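Local coordinates for protein GlcNAc Inducible Gene 2, GIG2 (PDB 6AKZ) that binds an iron(III) ion and is probably an oxygenase of the DUF1479 (Gig2-like) family, a branch of the cupin clan, at residues R25-E30 / S212-D217; Q34-W39 / P289-D294. All blocks are in the same frame, centred on the assembly; numbering follows the deposited sequence.

Interaction 1: residues R25-E30 / S212-D217; sequences RLIKSE and SIFEGD
Leu26 lies over the Phe214 ring and makes the dense part of this contact. Its CB stands 4.2 Å from the ring centroid and only 3° off the ring normal, a CH-pi contact centred on the face. CG is anti to the carbonyl carbon (chi1 -65°), which carries the isobutyl branch out over the far end of the ring, where CD2 comes to 3.8 Å from Phe214 CE2. At the root of the same ring the carbonyl O of Leu26 approaches Phe214 CB to 3.5 Å. Ile27 crosses the phenylalanine at about a right angle, its CG1 lying 4.0 Å from Phe214 CD1. Two helix ends meet here: Ile27 is the first residue to leave helix 18-26, while helix 211-214 closes in a Schellman motif, with Gly216 at positive phi (94°) and two bonds back into the last turn, Asp217 N to Ser212 O (2.9 Å) and Gly216 N to Ile213 O. Trp201 and Met286 also touch Phe214. Beyond Ile27 the two segments no longer touch and a single water spans them, accepting from Lys28 N (3.1 Å) and donating to Phe214 O (2.8 Å); no direct hydrogen bond joins the segments. On this exposed side Lys28 NZ bends back to a weak hydrogen bond with Arg25 O.

Interaction 2: residues Q34-W39 / P289-D294; sequences QVTASW and PFFWKD
Trp39 and Phe291 stack as an offset pair, the indole's five-membered ring and the phenyl ring having centroids 4.2 Å apart and planes inclined by 15°. The two side chains run past each other in opposite directions, so each ring also receives the other's CB. Phe291 CB sits over the six-membered ring of Trp39, 3.5 Å from its centroid, and Trp39 CB lies 4.0 Å from the Phe291 centroid. Both are CH-pi contacts over a face. With CG anti to the backbone N (chi1 173°), the indole extends from the helix across the phenylalanine. Tyr303 meets Trp39 edge-to-face, and Tyr284 adds another ring contact.

Packing from the helix meets the outer rim of the phenyl ring. Val35 CG1 meets the edge near the ring plane, 3.9 Å from Phe291 CE2, while Thr36 CA approaches Phe291 CZ obliquely at 3.8 Å. The Thr36 hydroxyl also borders the rim, but its hydrogen bond goes to Val32 O within its own helix.

The hydrogen bonds within the two segments belong to the helix. Val35 O accepts twice, from Trp39 N and, on a lone pair in the carbonyl plane, from Ser38 OG at 2.6 Å. Away from the iron site, Trp39, Phe291, Tyr284 and Tyr303 form a buried aromatic cluster that packs helix 32-56 against the loop following helix 278-287.

Along the chain the segments alternate, 25-30, 34-39, 212-217 and 289-294, so the two contacts cross in sequence. Their centres are 11 Å apart, on the same side of the chain's centre and about 25 and 26 Å from it. Helices 18-26 and 32-56 follow one another and supply the first partner of each. The contacts touch directly: Phe214 O lies 3.3 Å from Val35 CG2, Gly216 O 3.4 Å from Ser38 CB, and Ile27 CD1 3.8 Å from Phe290 CE2. Interactions 1 and 2 thus form a continuous packed region, joining the N-terminal helices to helix 211-214 and the loop after helix 278-287, away from the iron ligands His192, Asp194 and His355.

Interaction 1: residues R25-E30 / S212-D217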
loop_
_atom_site.group_PDB
_atom_site.type_symbol
_atom_site.label_atom_id
_atom_site.label_comp_id
_atom_site.label_asym_id
_atom_site.label_seq_id
_atom_site.Cartn_x
_atom_site.Cartn_y
_atom_site.Cartn_z
ATOM N N ARG A 25 -21.927 -11.904 -9.781
ATOM C CA ARG A 25 -20.788 -11.806 -10.729
ATOM C C ARG A 25 -19.526 -12.507 -10.256
ATOM O O ARG A 25 -18.841 -13.174 -11.027
ATOM C CB ARG A 25 -20.449 -10.346 -11.041
ATOM C CG ARG A 25 -19.652 -10.150 -12.331
ATOM C CD ARG A 25 -19.177 -8.715 -12.441
ATOM N NE ARG A 25 -17.996 -8.608 -11.611
ATOM C CZ ARG A 25 -17.679 -7.609 -10.780
ATOM N NH1 ARG A 25 -18.450 -6.558 -10.617
ATOM N NH2 ARG A 25 -16.535 -7.692 -10.095
ATOM N N LEU A 26 -19.221 -12.357 -8.976
ATOM C CA LEU A 26 -17.952 -12.855 -8.401
ATOM C C LEU A 26 -17.817 -14.377 -8.228
ATOM O O LEU A 26 -16.814 -14.956 -8.512
ATOM C CB LEU A 26 -17.735 -12.134 -7.072
ATOM C CG LEU A 26 -17.505 -10.621 -7.160
ATOM C CD1 LEU A 26 -17.515 -9.967 -5.797
ATOM C CD2 LEU A 26 -16.180 -10.291 -7.875
ATOM N N ILE A 27 -18.879 -15.040 -7.817
ATOM C CA ILE A 27 -18.829 -16.440 -7.582
ATOM C C ILE A 27 -19.844 -17.095 -8.524
ATOM O O ILE A 27 -21.010 -16.744 -8.454
ATOM C CB ILE A 27 -19.123 -16.734 -6.093
ATOM C CG1 ILE A 27 -18.045 -15.993 -5.234
ATOM C CG2 ILE A 27 -19.098 -18.235 -5.826
ATOM C CD1 ILE A 27 -17.858 -16.528 -3.816
ATOM N N LYS A 28 -19.353 -17.986 -9.379
ATOM C CA LYS A 28 -20.171 -18.747 -10.350
ATOM C C LYS A 28 -20.924 -19.860 -9.621
ATOM O O LYS A 28 -20.311 -20.563 -8.827
ATOM C CB LYS A 28 -19.242 -19.432 -11.377
ATOM C CG LYS A 28 -18.377 -18.520 -12.248
ATOM C CD LYS A 28 -19.178 -17.474 -12.999
ATOM C CE LYS A 28 -18.293 -16.489 -13.770
ATOM N NZ LYS A 28 -18.407 -15.082 -13.269
ATOM N N SER A 29 -22.209 -20.097 -9.954
ATOM C CA SER A 29 -23.025 -21.142 -9.281
ATOM C C SER A 29 -22.375 -22.485 -9.145
ATOM O O SER A 29 -22.474 -23.151 -8.118
ATOM C CB SER A 29 -24.357 -21.344 -10.024
ATOM O OG SER A 29 -25.228 -20.357 -9.544
ATOM N N GLU A 30 -21.760 -22.908 -10.216
ATOM C CA GLU A 30 -20.931 -24.150 -10.238
ATOM C C GLU A 30 -19.742 -24.189 -9.268
ATOM O O GLU A 30 -19.132 -25.254 -9.047
ATOM C CB GLU A 30 -20.369 -24.394 -11.647
ATOM C CG GLU A 30 -19.689 -23.185 -12.268
ATOM C CD GLU A 30 -20.635 -22.283 -13.046
ATOM O OE1 GLU A 30 -21.795 -22.082 -12.606
ATOM O OE2 GLU A 30 -20.211 -21.736 -14.084
ATOM N N SER A 212 -8.729 -16.642 -7.896
ATOM C CA SER A 212 -8.417 -17.942 -7.262
ATOM C C SER A 212 -9.215 -18.117 -5.977
ATOM O O SER A 212 -9.711 -19.193 -5.711
ATOM C CB SER A 212 -6.925 -18.064 -6.943
ATOM O OG SER A 212 -6.154 -18.295 -8.118
ATOM N N ILE A 213 -9.419 -17.027 -5.246
ATOM C CA ILE A 213 -10.217 -17.089 -4.036
ATOM C C ILE A 213 -11.707 -17.322 -4.375
ATOM O O ILE A 213 -12.366 -18.145 -3.754
ATOM C CB ILE A 213 -10.014 -15.817 -3.242
ATOM C CG1 ILE A 213 -8.532 -15.681 -2.822
ATOM C CG2 ILE A 213 -11.002 -15.715 -2.090
ATOM C CD1 ILE A 213 -8.251 -14.343 -2.168
ATOM N N PHE A 214 -12.231 -16.592 -5.330
ATOM C CA PHE A 214 -13.625 -16.719 -5.705
ATOM C C PHE A 214 -13.962 -18.032 -6.400
ATOM O O PHE A 214 -15.155 -18.353 -6.601
ATOM C CB PHE A 214 -13.986 -15.588 -6.607
ATOM C CG PHE A 214 -13.967 -14.240 -5.918
ATOM C CD1 PHE A 214 -14.527 -14.064 -4.689
ATOM C CD2 PHE A 214 -13.348 -13.152 -6.531
ATOM C CE1 PHE A 214 -14.554 -12.782 -4.092
ATOM C CE2 PHE A 214 -13.361 -11.920 -5.961
ATOM C CZ PHE A 214 -13.965 -11.702 -4.746
ATOM N N GLU A 215 -12.943 -18.774 -6.795
ATOM C CA GLU A 215 -13.169 -20.098 -7.396
ATOM C C GLU A 215 -13.009 -21.265 -6.440
ATOM O O GLU A 215 -13.185 -22.392 -6.862
ATOM C CB GLU A 215 -12.186 -20.305 -8.525
ATOM C CG GLU A 215 -12.529 -19.460 -9.721
ATOM C CD GLU A 215 -11.550 -19.672 -10.860
ATOM O OE1 GLU A 215 -10.413 -20.099 -10.583
ATOM O OE2 GLU A 215 -11.938 -19.357 -12.008
ATOM N N GLY A 216 -12.628 -20.996 -5.190
ATOM C CA GLY A 216 -12.481 -21.989 -4.183
ATOM C C GLY A 216 -11.100 -22.529 -4.033
ATOM O O GLY A 216 -10.922 -23.550 -3.428
ATOM N N ASP A 217 -10.101 -21.778 -4.495
ATOM C CA ASP A 217 -8.721 -22.210 -4.527
ATOM C C ASP A 217 -7.833 -21.047 -3.946
ATOM O O ASP A 217 -6.791 -20.755 -4.492
ATOM C CB ASP A 217 -8.356 -22.453 -6.017
ATOM C CG ASP A 217 -7.004 -23.074 -6.238
ATOM O OD1 ASP A 217 -6.452 -23.776 -5.352
ATOM O OD2 ASP A 217 -6.450 -22.872 -7.373
HETATM O O HOH W 1 -16.350 -18.621 -9.146
#

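Interaction 2: residues Q34-W39 / P289-D294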
loop_
_atom_site.group_PDB
_atom_site.type_symbol
_atom_site.label_atom_id
_atom_site.label_comp_id
_atom_site.label_asym_id
_atom_site.label_seq_id
_atom_site.Cartn_x
_atom_site.Cartn_y
_atom_site.Cartn_z
ATOM N N GLN A 34 -17.479 -25.789 -3.828
ATOM C CA GLN A 34 -16.026 -25.594 -3.702
ATOM C C GLN A 34 -15.592 -24.362 -2.879
ATOM O O GLN A 34 -14.624 -24.462 -2.121
ATOM C CB GLN A 34 -15.432 -25.444 -5.098
ATOM C CG GLN A 34 -15.133 -26.764 -5.804
ATOM C CD GLN A 34 -14.814 -26.561 -7.289
ATOM O OE1 GLN A 34 -15.030 -25.484 -7.862
ATOM N NE2 GLN A 34 -14.271 -27.597 -7.907
ATOM N N VAL A 35 -16.241 -23.229 -3.097
ATOM C CA VAL A 35 -15.970 -22.023 -2.318
ATOM C C VAL A 35 -16.305 -22.250 -0.816
ATOM O O VAL A 35 -15.477 -21.997 0.060
ATOM C CB VAL A 35 -16.717 -20.791 -2.823
ATOM C CG1 VAL A 35 -16.449 -19.651 -1.859
ATOM C CG2 VAL A 35 -16.247 -20.428 -4.258
ATOM N N THR A 36 -17.527 -22.729 -0.548
ATOM C CA THR A 36 -17.888 -23.164 0.785
ATOM C C THR A 36 -16.887 -24.133 1.414
ATOM O O THR A 36 -16.507 -23.900 2.546
ATOM C CB THR A 36 -19.294 -23.790 0.749
ATOM O OG1 THR A 36 -20.182 -22.827 0.176
ATOM C CG2 THR A 36 -19.749 -24.153 2.181
ATOM N N ALA A 37 -16.440 -25.178 0.726
ATOM C CA ALA A 37 -15.455 -26.051 1.324
ATOM C C ALA A 37 -14.180 -25.295 1.647
ATOM O O ALA A 37 -13.587 -25.532 2.708
ATOM C CB ALA A 37 -15.126 -27.223 0.456
ATOM N N SER A 38 -13.825 -24.370 0.747
ATOM C CA SER A 38 -12.554 -23.625 0.854
ATOM C C SER A 38 -12.580 -22.681 2.086
ATOM O O SER A 38 -11.531 -22.465 2.708
ATOM C CB SER A 38 -12.268 -22.849 -0.441
ATOM O OG SER A 38 -12.989 -21.623 -0.519
ATOM N N TRP A 39 -13.740 -22.093 2.358
ATOM C CA TRP A 39 -13.982 -21.248 3.520
ATOM C C TRP A 39 -13.817 -21.990 4.826
ATOM O O TRP A 39 -13.228 -21.487 5.788
ATOM C CB TRP A 39 -15.379 -20.644 3.477
ATOM C CG TRP A 39 -15.753 -19.861 4.774
ATOM C CD1 TRP A 39 -16.485 -20.322 5.850
ATOM C CD2 TRP A 39 -15.384 -18.501 5.108
ATOM N NE1 TRP A 39 -16.624 -19.320 6.799
ATOM C CE2 TRP A 39 -15.935 -18.206 6.378
ATOM C CE3 TRP A 39 -14.612 -17.518 4.474
ATOM C CZ2 TRP A 39 -15.771 -16.963 6.995
ATOM C CZ3 TRP A 39 -14.501 -16.269 5.090
ATOM C CH2 TRP A 39 -15.052 -16.005 6.328
ATOM N N PRO A 289 -17.927 -11.174 2.787
ATOM C CA PRO A 289 -19.292 -10.783 2.389
ATOM C C PRO A 289 -20.187 -11.941 2.088
ATOM O O PRO A 289 -21.395 -11.778 2.230
ATOM C CB PRO A 289 -19.085 -9.860 1.174
ATOM C CG PRO A 289 -17.660 -9.368 1.329
ATOM C CD PRO A 289 -16.923 -10.554 1.888
ATOM N N PHE A 290 -19.628 -13.097 1.728
ATOM C CA PHE A 290 -20.368 -14.290 1.458
ATOM C C PHE A 290 -20.559 -15.188 2.700
ATOM O O PHE A 290 -21.413 -16.124 2.674
ATOM C CB PHE A 290 -19.681 -15.125 0.392
ATOM C CG PHE A 290 -19.450 -14.368 -0.899
ATOM C CD1 PHE A 290 -18.300 -13.581 -1.095
ATOM C CD2 PHE A 290 -20.380 -14.391 -1.884
ATOM C CE1 PHE A 290 -18.128 -12.864 -2.244
ATOM C CE2 PHE A 290 -20.196 -13.674 -3.056
ATOM C CZ PHE A 290 -19.051 -12.929 -3.248
ATOM N N PHE A 291 -19.720 -14.985 3.728
ATOM C CA PHE A 291 -19.760 -15.826 4.931
ATOM C C PHE A 291 -19.697 -14.990 6.170
ATOM O O PHE A 291 -18.839 -15.216 7.030
ATOM C CB PHE A 291 -18.608 -16.826 4.891
ATOM C CG PHE A 291 -18.648 -17.764 3.719
ATOM C CD1 PHE A 291 -19.521 -18.859 3.702
ATOM C CD2 PHE A 291 -17.842 -17.576 2.633
ATOM C CE1 PHE A 291 -19.546 -19.749 2.641
ATOM C CE2 PHE A 291 -17.849 -18.466 1.564
ATOM C CZ PHE A 291 -18.725 -19.555 1.554
ATOM N N TRP A 292 -20.573 -13.971 6.226
ATOM C CA TRP A 292 -20.522 -12.933 7.227
ATOM C C TRP A 292 -21.280 -13.389 8.452
ATOM O O TRP A 292 -21.085 -12.789 9.491
ATOM C CB TRP A 292 -21.126 -11.581 6.749
ATOM C CG TRP A 292 -22.573 -11.660 6.356
ATOM C CD1 TRP A 292 -23.067 -11.949 5.120
ATOM C CD2 TRP A 292 -23.724 -11.479 7.218
ATOM N NE1 TRP A 292 -24.448 -11.990 5.147
ATOM C CE2 TRP A 292 -24.882 -11.704 6.419
ATOM C CE3 TRP A 292 -23.888 -11.177 8.581
ATOM C CZ2 TRP A 292 -26.178 -11.586 6.933
ATOM C CZ3 TRP A 292 -25.167 -11.081 9.093
ATOM C CH2 TRP A 292 -26.302 -11.287 8.261
ATOM N N LYS A 293 -22.154 -14.390 8.316
ATOM C CA LYS A 293 -22.951 -14.907 9.464
ATOM C C LYS A 293 -22.269 -16.055 10.163
ATOM O O LYS A 293 -22.154 -17.136 9.619
ATOM C CB LYS A 293 -24.320 -15.317 8.978
ATOM C CG LYS A 293 -25.302 -15.612 10.094
ATOM C CD LYS A 293 -26.404 -14.571 10.183
ATOM C CE LYS A 293 -27.122 -14.608 11.533
ATOM N NZ LYS A 293 -27.775 -15.911 11.878
ATOM N N ASP A 294 -21.745 -15.824 11.363
ATOM C CA ASP A 294 -21.073 -16.897 12.099
ATOM C C ASP A 294 -22.147 -17.738 12.778
ATOM O O ASP A 294 -23.087 -17.174 13.311
ATOM C CB ASP A 294 -20.128 -16.306 13.138
ATOM C CG ASP A 294 -19.083 -15.418 12.481
ATOM O OD1 ASP A 294 -18.429 -15.948 11.548
ATOM O OD2 ASP A 294 -19.079 -14.219 12.765
#